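Local coordinates for protein proteasome accessory factor B/C (PafBC) (Paenarthrobacter aurescens, PDB 6SJ9) that probably regulates transcription in the bacterial DNA damage response, as a WYL-domain protein with winged helix-turn-helix DNA-binding modules, at residues A318-E330 / S638-R652. Sequence-based numbering, arbitrary orientation.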
ATOM      1  N   ALA A 318     -14.295 -19.341   8.280  1.00 61.91           N
ATOM      2  CA  ALA A 318     -14.998 -18.092   8.573  1.00 62.40           C
ATOM      3  C   ALA A 318     -16.434 -18.337   9.018  1.00 63.65           C
ATOM      4  O   ALA A 318     -16.936 -17.629   9.896  1.00 65.48           O
ATOM      5  CB  ALA A 318     -14.966 -17.158   7.371  1.00 62.91           C
ATOM      6  N   ALA A 319     -17.142 -19.280   8.380  1.00 67.62           N
ATOM      7  CA  ALA A 319     -18.484 -19.658   8.845  1.00 65.51           C
ATOM      8  C   ALA A 319     -18.443 -20.184  10.283  1.00 65.88           C
ATOM      9  O   ALA A 319     -19.256 -19.789  11.132  1.00 66.92           O
ATOM     10  CB  ALA A 319     -19.087 -20.704   7.905  1.00 69.25           C
ATOM     11  N   ASP A 320     -17.502 -21.090  10.567  1.00 65.90           N
ATOM     12  CA  ASP A 320     -17.408 -21.714  11.888  1.00 68.18           C
ATOM     13  C   ASP A 320     -17.112 -20.696  12.986  1.00 71.14           C
ATOM     14  O   ASP A 320     -17.639 -20.809  14.108  1.00 71.67           O
ATOM     15  CB  ASP A 320     -16.346 -22.810  11.867  1.00 66.64           C
ATOM     16  CG  ASP A 320     -16.720 -23.963  10.936  1.00 69.38           C
ATOM     17  OD1 ASP A 320     -17.874 -24.012  10.440  1.00 70.57           O
ATOM     18  OD2 ASP A 320     -15.820 -24.765  10.624  1.00 71.36           O
ATOM     19  N   PHE A 321     -16.242 -19.717  12.707  1.00 66.26           N
ATOM     20  CA  PHE A 321     -15.962 -18.711  13.725  1.00 64.41           C
ATOM     21  C   PHE A 321     -17.206 -17.892  14.046  1.00 64.17           C
ATOM     22  O   PHE A 321     -17.476 -17.588  15.214  1.00 66.86           O
ATOM     23  CB  PHE A 321     -14.796 -17.833  13.289  1.00 63.76           C
ATOM     24  CG  PHE A 321     -14.138 -17.118  14.426  1.00 64.75           C
ATOM     25  CD1 PHE A 321     -14.390 -17.502  15.742  1.00 64.47           C
ATOM     26  CD2 PHE A 321     -13.227 -16.090  14.184  1.00 62.75           C
ATOM     27  CE1 PHE A 321     -13.774 -16.849  16.797  1.00 62.82           C
ATOM     28  CE2 PHE A 321     -12.593 -15.448  15.233  1.00 63.36           C
ATOM     29  CZ  PHE A 321     -12.868 -15.817  16.542  1.00 62.69           C
ATOM     30  N   ASP A 322     -17.982 -17.535  13.030  1.00 62.84           N
ATOM     31  CA  ASP A 322     -19.241 -16.847  13.266  1.00 64.97           C
ATOM     32  C   ASP A 322     -20.223 -17.730  14.050  1.00 73.80           C
ATOM     33  O   ASP A 322     -21.137 -17.216  14.716  1.00 75.14           O
ATOM     34  CB  ASP A 322     -19.796 -16.453  11.897  1.00 65.46           C
ATOM     35  CG  ASP A 322     -21.097 -15.751  11.955  1.00 69.18           C
ATOM     36  OD1 ASP A 322     -22.070 -16.294  11.396  1.00 72.81           O
ATOM     37  OD2 ASP A 322     -21.142 -14.639  12.503  1.00 71.03           O
ATOM     38  N   ASP A 323     -20.075 -19.060  13.954  1.00 75.00           N
ATOM     39  CA  ASP A 323     -20.901 -19.973  14.737  1.00 81.96           C
ATOM     40  C   ASP A 323     -20.493 -20.047  16.198  1.00 86.48           C
ATOM     41  O   ASP A 323     -21.320 -20.432  17.037  1.00 89.40           O
ATOM     42  CB  ASP A 323     -20.908 -21.366  14.120  1.00 80.64           C
ATOM     43  CG  ASP A 323     -21.913 -21.468  13.018  1.00 80.33           C
ATOM     44  OD1 ASP A 323     -22.830 -20.611  13.022  1.00 76.97           O
ATOM     45  OD2 ASP A 323     -21.796 -22.380  12.164  1.00 82.91           O
ATOM     46  N   ALA A 324     -19.244 -19.714  16.511  1.00 86.79           N
ATOM     47  CA  ALA A 324     -18.761 -19.822  17.875  1.00 88.24           C
ATOM     48  C   ALA A 324     -19.549 -18.838  18.732  1.00 89.87           C
ATOM     49  O   ALA A 324     -20.108 -17.866  18.221  1.00 91.36           O
ATOM     50  CB  ALA A 324     -17.263 -19.530  17.942  1.00 86.87           C
ATOM     51  N   PRO A 325     -19.673 -19.081  20.022  1.00 92.53           N
ATOM     52  CA  PRO A 325     -20.444 -18.143  20.840  1.00 93.45           C
ATOM     53  C   PRO A 325     -19.710 -16.814  20.992  1.00 88.35           C
ATOM     54  O   PRO A 325     -18.486 -16.725  20.884  1.00 83.16           O
ATOM     55  CB  PRO A 325     -20.589 -18.876  22.176  1.00 96.08           C
ATOM     56  CG  PRO A 325     -19.364 -19.796  22.226  1.00 95.49           C
ATOM     57  CD  PRO A 325     -19.083 -20.183  20.805  1.00 93.74           C
ATOM     58  N   LEU A 326     -20.491 -15.788  21.341  1.00 89.02           N
ATOM     59  CA  LEU A 326     -20.007 -14.415  21.380  1.00 87.23           C
ATOM     60  C   LEU A 326     -19.253 -14.195  22.683  1.00 86.26           C
ATOM     61  O   LEU A 326     -19.787 -14.503  23.753  1.00 90.85           O
ATOM     62  CB  LEU A 326     -21.168 -13.420  21.298  1.00 89.55           C
ATOM     63  CG  LEU A 326     -22.096 -13.424  20.081  1.00 91.08           C
ATOM     64  CD1 LEU A 326     -23.277 -12.490  20.302  1.00 93.29           C
ATOM     65  CD2 LEU A 326     -21.368 -13.072  18.812  1.00 88.82           C
ATOM     66  N   PRO A 327     -18.038 -13.657  22.640  1.00 83.16           N
ATOM     67  CA  PRO A 327     -17.363 -13.252  23.869  1.00 83.66           C
ATOM     68  C   PRO A 327     -18.040 -12.022  24.444  1.00 86.66           C
ATOM     69  O   PRO A 327     -18.845 -11.368  23.754  1.00 85.54           O
ATOM     70  CB  PRO A 327     -15.933 -12.943  23.389  1.00 79.31           C
ATOM     71  CG  PRO A 327     -16.152 -12.392  22.053  1.00 74.43           C
ATOM     72  CD  PRO A 327     -17.281 -13.220  21.455  1.00 80.62           C
ATOM     73  N   PRO A 328     -17.776 -11.684  25.708  1.00 89.68           N
ATOM     74  CA  PRO A 328     -18.355 -10.454  26.255  1.00 90.05           C
ATOM     75  C   PRO A 328     -17.615  -9.250  25.697  1.00 85.21           C
ATOM     76  O   PRO A 328     -16.385  -9.241  25.579  1.00 80.10           O
ATOM     77  CB  PRO A 328     -18.148 -10.592  27.771  1.00 94.17           C
ATOM     78  CG  PRO A 328     -17.380 -11.889  27.989  1.00 95.00           C
ATOM     79  CD  PRO A 328     -16.844 -12.322  26.656  1.00 91.67           C
ATOM     80  N   LEU A 329     -18.386  -8.215  25.388  1.00 87.09           N
ATOM     81  CA  LEU A 329     -17.847  -7.003  24.799  1.00 87.52           C
ATOM     82  C   LEU A 329     -17.302  -6.073  25.877  1.00 91.20           C
ATOM     83  O   LEU A 329     -17.760  -4.946  26.048  1.00 94.12           O
ATOM     84  CB  LEU A 329     -18.976  -6.328  24.050  1.00 87.42           C
ATOM     85  CG  LEU A 329     -19.233  -7.044  22.748  1.00 87.65           C
ATOM     86  CD1 LEU A 329     -20.585  -6.643  22.202  1.00 88.44           C
ATOM     87  CD2 LEU A 329     -18.109  -6.683  21.832  1.00 85.54           C
ATOM     88  N   GLU A 330     -16.265  -6.532  26.564  1.00 90.80           N
ATOM     89  CA  GLU A 330     -15.685  -5.790  27.681  1.00 93.74           C
ATOM     90  C   GLU A 330     -14.355  -5.195  27.243  1.00 91.18           C
ATOM     91  O   GLU A 330     -13.398  -5.933  26.997  1.00 90.80           O
ATOM     92  CB  GLU A 330     -15.521  -6.665  28.927  1.00 98.57           C
ATOM     93  CG  GLU A 330     -16.818  -6.919  29.707  1.00104.93           C
ATOM     94  CD  GLU A 330     -16.707  -8.067  30.709  1.00106.43           C
ATOM     95  OE1 GLU A 330     -17.047  -9.216  30.351  1.00106.63           O
ATOM     96  OE2 GLU A 330     -16.271  -7.824  31.857  1.00107.21           O
ATOM     97  N   SER A 638      -9.894 -15.967  10.848  1.00 59.78           N
ATOM     98  CA  SER A 638      -9.192 -15.214  11.876  1.00 56.94           C
ATOM     99  C   SER A 638      -9.971 -13.978  12.312  1.00 53.90           C
ATOM    100  O   SER A 638      -9.597 -13.327  13.302  1.00 54.19           O
ATOM    101  CB  SER A 638      -7.809 -14.828  11.374  1.00 55.13           C
ATOM    102  OG  SER A 638      -7.984 -13.846  10.396  1.00 57.65           O
ATOM    103  N   VAL A 639     -11.095 -13.696  11.655  1.00 51.18           N
ATOM    104  CA  VAL A 639     -11.920 -12.531  11.932  1.00 51.83           C
ATOM    105  C   VAL A 639     -13.380 -12.930  11.989  1.00 52.70           C
ATOM    106  O   VAL A 639     -13.837 -13.767  11.207  1.00 54.58           O
ATOM    107  CB  VAL A 639     -11.773 -11.446  10.854  1.00 56.30           C
ATOM    108  CG1 VAL A 639     -12.440 -10.196  11.335  1.00 59.03           C
ATOM    109  CG2 VAL A 639     -10.322 -11.182  10.569  1.00 58.46           C
ATOM    110  N   ARG A 640     -14.120 -12.289  12.885  1.00 52.55           N
ATOM    111  CA  ARG A 640     -15.569 -12.335  12.868  1.00 57.40           C
ATOM    112  C   ARG A 640     -16.092 -10.964  13.265  1.00 61.45           C
ATOM    113  O   ARG A 640     -15.401 -10.187  13.941  1.00 59.46           O
ATOM    114  CB  ARG A 640     -16.084 -13.447  13.809  1.00 57.80           C
ATOM    115  CG  ARG A 640     -15.704 -13.231  15.289  1.00 56.28           C
ATOM    116  CD  ARG A 640     -16.248 -14.373  16.260  1.00 63.15           C
ATOM    117  NE  ARG A 640     -17.692 -14.560  16.235  1.00 67.81           N
ATOM    118  CZ  ARG A 640     -18.392 -15.195  17.189  1.00 71.70           C
ATOM    119  NH1 ARG A 640     -17.790 -15.695  18.270  1.00 68.23           N
ATOM    120  NH2 ARG A 640     -19.700 -15.348  17.048  1.00 71.59           N
ATOM    121  N   ILE A 641     -17.304 -10.660  12.820  1.00 63.05           N
ATOM    122  CA  ILE A 641     -17.978  -9.416  13.174  1.00 63.48           C
ATOM    123  C   ILE A 641     -18.908  -9.693  14.361  1.00 64.33           C
ATOM    124  O   ILE A 641     -19.737 -10.606  14.302  1.00 63.13           O
ATOM    125  CB  ILE A 641     -18.751  -8.829  11.985  1.00 64.42           C
ATOM    126  CG1 ILE A 641     -17.807  -8.527  10.833  1.00 63.18           C
ATOM    127  CG2 ILE A 641     -19.406  -7.531  12.386  1.00 67.93           C
ATOM    128  CD1 ILE A 641     -18.512  -8.301   9.566  1.00 62.65           C
ATOM    129  N   LEU A 642     -18.714  -8.956  15.462  1.00 65.80           N
ATOM    130  CA  LEU A 642     -19.593  -9.041  16.631  1.00 70.49           C
ATOM    131  C   LEU A 642     -20.739  -8.031  16.581  1.00 73.19           C
ATOM    132  O   LEU A 642     -21.893  -8.389  16.805  1.00 74.73           O
ATOM    133  CB  LEU A 642     -18.762  -8.808  17.905  1.00 63.87           C
ATOM    134  CG  LEU A 642     -17.571  -9.764  18.041  1.00 58.68           C
ATOM    135  CD1 LEU A 642     -16.820  -9.540  19.309  1.00 60.17           C
ATOM    136  CD2 LEU A 642     -18.066 -11.187  18.002  1.00 56.36           C
ATOM    137  N   GLU A 643     -20.445  -6.782  16.224  1.00 74.79           N
ATOM    138  CA  GLU A 643     -21.393  -5.676  16.173  1.00 77.89           C
ATOM    139  C   GLU A 643     -20.975  -4.723  15.076  1.00 74.08           C
ATOM    140  O   GLU A 643     -19.776  -4.491  14.885  1.00 74.85           O
ATOM    141  CB  GLU A 643     -21.451  -4.900  17.496  1.00 85.85           C
ATOM    142  CG  GLU A 643     -22.078  -5.628  18.637  1.00 96.74           C
ATOM    143  CD  GLU A 643     -22.216  -4.735  19.860  1.00103.62           C
ATOM    144  OE1 GLU A 643     -21.753  -3.566  19.797  1.00102.80           O
ATOM    145  OE2 GLU A 643     -22.849  -5.186  20.849  1.00107.98           O
ATOM    146  N   PRO A 644     -21.926  -4.083  14.409  1.00 72.50           N
ATOM    147  CA  PRO A 644     -23.356  -4.217  14.667  1.00 72.36           C
ATOM    148  C   PRO A 644     -23.949  -5.459  14.011  1.00 73.66           C
ATOM    149  O   PRO A 644     -23.365  -6.005  13.078  1.00 74.93           O
ATOM    150  CB  PRO A 644     -23.924  -2.935  14.074  1.00 71.01           C
ATOM    151  CG  PRO A 644     -22.960  -2.586  12.968  1.00 69.19           C
ATOM    152  CD  PRO A 644     -21.626  -2.947  13.525  1.00 68.14           C
ATOM    153  N   GLU A 645     -25.079  -5.921  14.563  1.00 75.26           N
ATOM    154  CA  GLU A 645     -25.679  -7.188  14.157  1.00 76.42           C
ATOM    155  C   GLU A 645     -26.036  -7.202  12.671  1.00 72.99           C
ATOM    156  O   GLU A 645     -25.922  -8.239  12.001  1.00 71.20           O
ATOM    157  CB  GLU A 645     -26.930  -7.466  15.008  1.00 79.49           C
ATOM    158  CG  GLU A 645     -27.631  -8.760  14.652  1.00 81.47           C
ATOM    159  CD  GLU A 645     -26.796 -10.015  14.924  1.00 86.98           C
ATOM    160  OE1 GLU A 645     -25.800  -9.949  15.681  1.00 88.08           O
ATOM    161  OE2 GLU A 645     -27.120 -11.078  14.344  1.00 90.97           O
ATOM    162  N   SER A 646     -26.525  -6.079  12.152  1.00 71.55           N
ATOM    163  CA  SER A 646     -26.886  -6.034  10.745  1.00 74.01           C
ATOM    164  C   SER A 646     -25.691  -6.426   9.876  1.00 75.58           C
ATOM    165  O   SER A 646     -25.776  -7.365   9.068  1.00 76.92           O
ATOM    166  CB  SER A 646     -27.406  -4.634  10.404  1.00 72.20           C
ATOM    167  OG  SER A 646     -26.483  -3.652  10.849  1.00 75.72           O
ATOM    168  N   LEU A 647     -24.533  -5.794  10.119  1.00 72.71           N
ATOM    169  CA  LEU A 647     -23.339  -6.085   9.328  1.00 67.55           C
ATOM    170  C   LEU A 647     -22.872  -7.515   9.526  1.00 66.13           C
ATOM    171  O   LEU A 647     -22.457  -8.166   8.561  1.00 65.94           O
ATOM    172  CB  LEU A 647     -22.215  -5.109   9.694  1.00 66.47           C
ATOM    173  CG  LEU A 647     -22.425  -3.645   9.317  1.00 67.70           C
ATOM    174  CD1 LEU A 647     -21.161  -2.854   9.490  1.00 64.43           C
ATOM    175  CD2 LEU A 647     -22.856  -3.581   7.869  1.00 72.43           C
ATOM    176  N   ARG A 648     -23.009  -8.058  10.744  1.00 67.50           N
ATOM    177  CA  ARG A 648     -22.568  -9.436  10.970  1.00 69.41           C
ATOM    178  C   ARG A 648     -23.318 -10.433  10.094  1.00 74.72           C
ATOM    179  O   ARG A 648     -22.711 -11.347   9.516  1.00 73.57           O
ATOM    180  CB  ARG A 648     -22.732  -9.822  12.442  1.00 67.86           C
ATOM    181  CG  ARG A 648     -22.466 -11.296  12.694  1.00 65.40           C
ATOM    182  CD  ARG A 648     -22.968 -11.734  14.052  1.00 64.24           C
ATOM    183  NE  ARG A 648     -22.735 -13.150  14.311  1.00 63.81           N
ATOM    184  CZ  ARG A 648     -23.146 -13.787  15.408  1.00 71.26           C
ATOM    185  NH1 ARG A 648     -23.810 -13.131  16.349  1.00 71.51           N
ATOM    186  NH2 ARG A 648     -22.890 -15.081  15.568  1.00 76.92           N
ATOM    187  N   GLN A 649     -24.652 -10.314  10.048  1.00 77.68           N
ATOM    188  CA  GLN A 649     -25.466 -11.255   9.276  1.00 78.44           C
ATOM    189  C   GLN A 649     -25.303 -11.031   7.780  1.00 71.71           C
ATOM    190  O   GLN A 649     -25.302 -11.991   6.995  1.00 68.53           O
ATOM    191  CB  GLN A 649     -26.940 -11.134   9.673  1.00 82.76           C
ATOM    192  CG  GLN A 649     -27.206 -11.515  11.110  1.00 90.01           C
ATOM    193  CD  GLN A 649     -28.688 -11.710  11.400  1.00100.87           C
ATOM    194  OE1 GLN A 649     -29.533 -11.600  10.504  1.00104.29           O
ATOM    195  NE2 GLN A 649     -29.009 -11.997  12.660  1.00103.79           N
ATOM    196  N   GLU A 650     -25.145  -9.769   7.378  1.00 69.04           N
ATOM    197  CA  GLU A 650     -24.906  -9.465   5.976  1.00 77.42           C
ATOM    198  C   GLU A 650     -23.602 -10.107   5.497  1.00 75.18           C
ATOM    199  O   GLU A 650     -23.502 -10.503   4.330  1.00 73.93           O
ATOM    200  CB  GLU A 650     -24.882  -7.950   5.801  1.00 86.14           C
ATOM    201  CG  GLU A 650     -24.960  -7.459   4.373  1.00 96.14           C
ATOM    202  CD  GLU A 650     -24.877  -5.936   4.280  1.00104.02           C
ATOM    203  OE1 GLU A 650     -25.151  -5.242   5.291  1.00106.94           O
ATOM    204  OE2 GLU A 650     -24.560  -5.430   3.181  1.00106.97           O
ATOM    205  N   THR A 651     -22.595 -10.192   6.383  1.00 69.99           N
ATOM    206  CA  THR A 651     -21.343 -10.891   6.077  1.00 65.60           C
ATOM    207  C   THR A 651     -21.528 -12.410   6.095  1.00 65.65           C
ATOM    208  O   THR A 651     -20.969 -13.122   5.252  1.00 67.28           O
ATOM    209  CB  THR A 651     -20.251 -10.468   7.070  1.00 62.16           C
ATOM    210  OG1 THR A 651     -19.729  -9.193   6.682  1.00 60.21           O
ATOM    211  CG2 THR A 651     -19.101 -11.485   7.116  1.00 60.52           C
ATOM    212  N   ARG A 652     -22.288 -12.938   7.060  1.00 64.02           N
ATOM    213  CA  ARG A 652     -22.546 -14.376   7.054  1.00 68.89           C
ATOM    214  C   ARG A 652     -23.252 -14.819   5.777  1.00 72.66           C
ATOM    215  O   ARG A 652     -23.027 -15.939   5.298  1.00 73.23           O
ATOM    216  CB  ARG A 652     -23.367 -14.789   8.293  1.00 72.74           C
ATOM    217  CG  ARG A 652     -23.709 -16.309   8.363  1.00 73.07           C
ATOM    218  CD  ARG A 652     -22.434 -17.139   8.228  1.00 74.55           C
ATOM    219  NE  ARG A 652     -22.621 -18.575   8.382  1.00 74.80           N
ATOM    220  CZ  ARG A 652     -22.681 -19.201   9.555  1.00 76.58           C
ATOM    221  NH1 ARG A 652     -22.559 -18.496  10.675  1.00 77.21           N
ATOM    222  NH2 ARG A 652     -22.860 -20.524   9.608  1.00 75.13           N
TER
HETATM  223  O   HOH W   1     -16.694 -14.672  10.730  1.00 59.22           O
HETATM  224  O   HOH W   2     -19.511 -13.530  14.508  1.00 53.78           O
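Arg-640, on the outermost strand 639-643 of the second WCX domain's sheet, lays its chain across Phe-321 near the C-terminal end of helix 305-323. Its CB and CG pass the Phe-321 ring near CD2 and CE2, and CD sits over the ring centre in a CH-pi contact, 3.5 Å from the centroid. There the chain bends (chi3 -58°): NE gives its hydrogen to a water that also donates to Asp-322 OD2 and Ile-641 O, while Phe-321 O lies over one guanidinium face and Leu-642 CD2 over the other. At the tip, Arg-640 NH1 bonds Pro-325 O at 2.9 Å from above the carbonyl plane. Arg-640 NH2 bonds Ala-324 O weakly.

From helix 645-659, Arg-648 reaches out extended and grips Asp-322 side-on: NE meets OD2 on its syn side at 2.8 Å, nearly straight (173°), and NH2 bonds the backbone O at 2.9 Å. Leu-326 CD2 covers a guanidinium face. A leucine in place of Arg-648 would probably leave Asp-322 OD2 without its charged partner and the Asp-322 carbonyl without the NH2 donor.

Arg-652, also salt-bridged to Asp-656, reaches Asp-323 OD1 through NH1 at 3.2 Å. Farther along, Leu-642 packs on Pro-327 and Leu-329. Three arginines thus converge on carbonyls and carboxylates where the helix ends, an arrangement likely to offset the negative end of its dipole while tying the first WCX region's last helix to the second WCX domain.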